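Local coordinates for protein putative short-chain dehydrogenase/reductase (Burkholderia xenovorans, PDB 5IZ4) that belongs to the short-chain dehydrogenase/reductase family, binds ADP in its nucleotide pocket and is probably an NADPH-dependent 3-oxoacyl-[acyl-carrier-protein] reductase, at residues 14-23 with 34-45. Numbering follows the deposited sequence. Where two conformers were deposited one is given.
With ADP (adenosine-5'-diphosphate), chain B.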
loop_
_atom_site.group_PDB
_atom_site.type_symbol
_atom_site.label_atom_id
_atom_site.label_comp_id
_atom_site.label_asym_id
_atom_site.label_seq_id
_atom_site.Cartn_x
_atom_site.Cartn_y
_atom_site.Cartn_z
ATOM N N THR A 14 9.545 -31.089 -21.910
ATOM C CA THR A 14 9.217 -29.706 -22.204
ATOM C C THR A 14 8.307 -29.145 -21.120
ATOM O O THR A 14 7.350 -29.823 -20.725
ATOM C CB THR A 14 8.534 -29.619 -23.572
ATOM O OG1 THR A 14 9.424 -30.165 -24.555
ATOM C CG2 THR A 14 8.213 -28.174 -23.932
ATOM N N PRO A 15 8.557 -27.935 -20.614
ATOM C CA PRO A 15 7.703 -27.396 -19.545
ATOM C C PRO A 15 6.279 -27.151 -20.030
ATOM O O PRO A 15 6.024 -26.956 -21.223
ATOM C CB PRO A 15 8.400 -26.082 -19.157
ATOM C CG PRO A 15 9.243 -25.735 -20.340
ATOM C CD PRO A 15 9.682 -27.039 -20.932
ATOM N N VAL A 16 5.346 -27.166 -19.078
ATOM C CA VAL A 16 3.911 -27.108 -19.352
ATOM C C VAL A 16 3.298 -25.892 -18.669
ATOM O O VAL A 16 3.524 -25.662 -17.471
ATOM C CB VAL A 16 3.197 -28.388 -18.876
ATOM C CG1 VAL A 16 1.685 -28.204 -18.950
ATOM C CG2 VAL A 16 3.643 -29.587 -19.699
ATOM N N CYS A 17 2.490 -25.140 -19.418
ATOM C CA CYS A 17 1.689 -24.056 -18.867
ATOM C C CYS A 17 0.212 -24.386 -19.012
ATOM O O CYS A 17 -0.233 -24.780 -20.095
ATOM C CB CYS A 17 1.993 -22.727 -19.557
ATOM S SG CYS A 17 1.082 -21.349 -18.810
ATOM N N VAL A 18 -0.541 -24.239 -17.917
ATOM C CA VAL A 18 -1.995 -24.405 -17.911
ATOM C C VAL A 18 -2.631 -23.022 -17.828
ATOM O O VAL A 18 -2.285 -22.226 -16.947
ATOM C CB VAL A 18 -2.444 -25.281 -16.731
ATOM C CG1 VAL A 18 -3.974 -25.412 -16.702
ATOM C CG2 VAL A 18 -1.778 -26.663 -16.795
ATOM N N ILE A 19 -3.554 -22.723 -18.741
ATOM C CA ILE A 19 -4.173 -21.398 -18.822
ATOM C C ILE A 19 -5.688 -21.571 -18.748
ATOM O O ILE A 19 -6.286 -22.166 -19.652
ATOM C CB ILE A 19 -3.781 -20.663 -20.118
ATOM C CG1 ILE A 19 -2.247 -20.585 -20.294
ATOM C CG2 ILE A 19 -4.378 -19.253 -20.155
ATOM C CD1 ILE A 19 -1.673 -21.650 -21.248
ATOM N N THR A 20 -6.316 -21.052 -17.685
ATOM C CA THR A 20 -7.775 -20.972 -17.725
ATOM C C THR A 20 -8.190 -19.663 -18.385
ATOM O O THR A 20 -7.394 -18.738 -18.526
ATOM C CB THR A 20 -8.418 -21.072 -16.339
ATOM O OG1 THR A 20 -8.084 -19.917 -15.551
ATOM C CG2 THR A 20 -7.997 -22.354 -15.621
ATOM N N GLY A 21 -9.455 -19.592 -18.796
ATOM C CA GLY A 21 -9.885 -18.429 -19.550
ATOM C C GLY A 21 -9.136 -18.276 -20.848
ATOM O O GLY A 21 -8.932 -17.149 -21.318
ATOM N N SER A 22 -8.719 -19.388 -21.448
ATOM C CA SER A 22 -7.782 -19.349 -22.562
ATOM C C SER A 22 -8.447 -19.155 -23.913
ATOM O O SER A 22 -7.740 -19.051 -24.924
ATOM C CB SER A 22 -6.944 -20.628 -22.598
ATOM O OG SER A 22 -5.834 -20.461 -23.471
ATOM N N ALA A 23 -9.780 -19.087 -23.962
ATOM C CA ALA A 23 -10.468 -18.958 -25.241
ATOM C C ALA A 23 -10.377 -17.562 -25.836
ATOM O O ALA A 23 -10.628 -17.400 -27.036
ATOM C CB ALA A 23 -11.940 -19.333 -25.087
ATOM N N PHE A 34 3.302 -18.280 -24.226
ATOM C CA PHE A 34 4.008 -19.470 -23.762
ATOM C C PHE A 34 4.317 -20.406 -24.926
ATOM O O PHE A 34 5.397 -21.008 -24.972
ATOM C CB PHE A 34 3.207 -20.176 -22.659
ATOM C CG PHE A 34 3.452 -19.602 -21.277
ATOM C CD1 PHE A 34 2.814 -18.447 -20.868
ATOM C CD2 PHE A 34 4.341 -20.212 -20.402
ATOM C CE1 PHE A 34 3.056 -17.905 -19.611
ATOM C CE2 PHE A 34 4.584 -19.685 -19.138
ATOM C CZ PHE A 34 3.942 -18.528 -18.737
ATOM N N ALA A 35 3.402 -20.508 -25.898
ATOM C CA ALA A 35 3.683 -21.309 -27.089
ATOM C C ALA A 35 4.901 -20.777 -27.840
ATOM O O ALA A 35 5.738 -21.553 -28.320
ATOM C CB ALA A 35 2.454 -21.337 -28.000
ATOM N N GLN A 36 5.017 -19.452 -27.953
ATOM C CA GLN A 36 6.165 -18.849 -28.620
ATOM C C GLN A 36 7.467 -19.124 -27.881
ATOM O O GLN A 36 8.538 -19.112 -28.499
ATOM C CB GLN A 36 5.919 -17.345 -28.768
ATOM C CG GLN A 36 4.882 -17.049 -29.849
ATOM C CD GLN A 36 4.286 -15.658 -29.770
ATOM O OE1 GLN A 36 4.354 -14.987 -28.738
ATOM N NE2 GLN A 36 3.679 -15.219 -30.874
ATOM N N ALA A 37 7.395 -19.377 -26.579
ATOM C CA ALA A 37 8.562 -19.709 -25.779
ATOM C C ALA A 37 8.942 -21.180 -25.862
ATOM O O ALA A 37 9.942 -21.581 -25.254
ATOM C CB ALA A 37 8.304 -19.320 -24.325
ATOM N N GLY A 38 8.180 -21.990 -26.594
ATOM C CA GLY A 38 8.467 -23.402 -26.699
ATOM C C GLY A 38 7.762 -24.275 -25.690
ATOM O O GLY A 38 7.921 -25.502 -25.744
ATOM N N TRP A 39 6.973 -23.695 -24.788
ATOM C CA TRP A 39 6.264 -24.496 -23.797
ATOM C C TRP A 39 5.083 -25.226 -24.424
ATOM O O TRP A 39 4.506 -24.788 -25.424
ATOM C CB TRP A 39 5.749 -23.626 -22.647
ATOM C CG TRP A 39 6.821 -23.093 -21.732
ATOM C CD1 TRP A 39 8.061 -22.639 -22.089
ATOM C CD2 TRP A 39 6.742 -22.968 -20.306
ATOM N NE1 TRP A 39 8.755 -22.231 -20.971
ATOM C CE2 TRP A 39 7.966 -22.422 -19.865
ATOM C CE3 TRP A 39 5.753 -23.259 -19.360
ATOM C CZ2 TRP A 39 8.232 -22.168 -18.513
ATOM C CZ3 TRP A 39 6.018 -23.000 -18.010
ATOM C CH2 TRP A 39 7.246 -22.456 -17.606
ATOM N N SER A 40 4.725 -26.354 -23.818
ATOM C CA SER A 40 3.455 -26.996 -24.108
ATOM C C SER A 40 2.362 -26.269 -23.340
ATOM O O SER A 40 2.561 -25.866 -22.188
ATOM C CB SER A 40 3.495 -28.475 -23.722
ATOM O OG SER A 40 4.537 -29.154 -24.403
ATOM N N VAL A 41 1.203 -26.088 -23.967
ATOM C CA VAL A 41 0.145 -25.284 -23.367
ATOM C C VAL A 41 -1.120 -26.120 -23.253
ATOM O O VAL A 41 -1.520 -26.796 -24.212
ATOM C CB VAL A 41 -0.100 -23.979 -24.148
ATOM C CG1 VAL A 41 1.122 -23.077 -24.022
ATOM C CG2 VAL A 41 -0.391 -24.263 -25.620
ATOM N N ALA A 42 -1.711 -26.114 -22.057
ATOM C CA ALA A 42 -3.028 -26.695 -21.818
ATOM C C ALA A 42 -4.034 -25.549 -21.872
ATOM O O ALA A 42 -4.046 -24.676 -20.995
ATOM C CB ALA A 42 -3.071 -27.429 -20.481
ATOM N N ILE A 43 -4.849 -25.541 -22.921
ATOM C CA ILE A 43 -5.713 -24.415 -23.253
ATOM C C ILE A 43 -7.062 -24.638 -22.583
ATOM O O ILE A 43 -7.822 -25.535 -22.964
ATOM C CB ILE A 43 -5.842 -24.266 -24.774
ATOM C CG1 ILE A 43 -4.518 -23.743 -25.347
ATOM C CG2 ILE A 43 -6.974 -23.324 -25.157
ATOM C CD1 ILE A 43 -4.361 -24.029 -26.816
ATOM N N GLY A 44 -7.358 -23.831 -21.570
ATOM C CA GLY A 44 -8.598 -24.004 -20.843
ATOM C C GLY A 44 -9.766 -23.306 -21.494
ATOM O O GLY A 44 -9.838 -22.075 -21.508
ATOM N N ASN A 45 -10.674 -24.095 -22.053
ATOM C CA ASN A 45 -11.897 -23.599 -22.657
ATOM C C ASN A 45 -13.024 -23.641 -21.633
ATOM O O ASN A 45 -13.075 -24.532 -20.783
ATOM C CB ASN A 45 -12.275 -24.451 -23.878
ATOM C CG ASN A 45 -13.555 -23.994 -24.528
ATOM O OD1 ASN A 45 -13.638 -22.877 -25.026
ATOM N ND2 ASN A 45 -14.561 -24.858 -24.537
HETATM P PB ADP B . -9.969 -10.699 -20.242
HETATM O O1B ADP B . -10.092 -11.590 -18.953
HETATM O O2B ADP B . -9.053 -11.245 -21.376
HETATM O O3B ADP B . -9.901 -9.153 -20.030
HETATM P PA ADP B . -12.289 -12.360 -21.302
HETATM O O1A ADP B . -13.851 -12.361 -20.828
HETATM O O2A ADP B . -12.162 -12.725 -22.814
HETATM O O3A ADP B . -11.677 -10.985 -20.803
HETATM O "O5'" ADP B . -11.773 -13.626 -20.369
HETATM C "C5'" ADP B . -12.649 -14.328 -19.473
HETATM C "C4'" ADP B . -12.557 -15.794 -19.905
HETATM O "O4'" ADP B . -12.991 -16.682 -18.799
HETATM C "C3'" ADP B . -13.458 -16.154 -21.113
HETATM O "O3'" ADP B . -12.867 -17.124 -21.931
HETATM C "C2'" ADP B . -14.675 -16.770 -20.369
HETATM O "O2'" ADP B . -15.340 -17.614 -21.310
HETATM C "C1'" ADP B . -13.971 -17.575 -19.292
HETATM N N9 ADP B . -14.899 -17.959 -18.209
HETATM C C8 ADP B . -16.009 -17.267 -17.698
HETATM N N7 ADP B . -16.583 -17.954 -16.738
HETATM C C5 ADP B . -15.850 -19.117 -16.610
HETATM C C6 ADP B . -15.979 -20.212 -15.775
HETATM N N6 ADP B . -16.983 -20.265 -14.866
HETATM N N1 ADP B . -15.099 -21.215 -15.878
HETATM C C2 ADP B . -14.122 -21.136 -16.798
HETATM N N3 ADP B . -13.932 -20.133 -17.635
HETATM C C4 ADP B . -14.809 -19.126 -17.518
HETATM O O HOH W 1 5.630 -30.776 -22.430
HETATM O O HOH W 2 -11.921 -21.086 -19.319
HETATM O O HOH W 3 -12.008 -19.874 -21.966
#
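Cys17 sets its sulfur over the centre of the Phe34 ring, with SG 3.7 Å from the ring centroid. SG stands anti to the backbone N (chi1 -176°), which carries it out over that face. The Trp39 indole lies between two neighbours. Pro15 CG sits over its five-membered ring, 3.5 Å from that centroid, and Phe34 CD2 meets the opposite face near the rim. Trp246 packs edge-to-face on both aromatic rings. Past them, Ile19 CD1 rests 4.0 Å from Val41 CB. On the other sheet face Val18 CG2 meets Ala42 CB. The two strands, 16-20 and 40-45, are parallel neighbours joined by helix 25-36. This is the first beta-alpha-beta unit of the Rossmann fold. Five backbone hydrogen bonds knit them from Pro15 O to Gly44 N; Cys17 takes part through both N and O. Beyond the strand, Ser22 N donates to Gly44 O at 2.9 Å. Ser22 OG is buried against Ile43 CG2 and has no polar partner. At the nucleotide end one water accepts from Ala23 N, donates to Gly44 O and is hydrogen-bonded to ADP O3' at 2.9 Å. Gly21 CA lies 3.6 Å from ADP O4'.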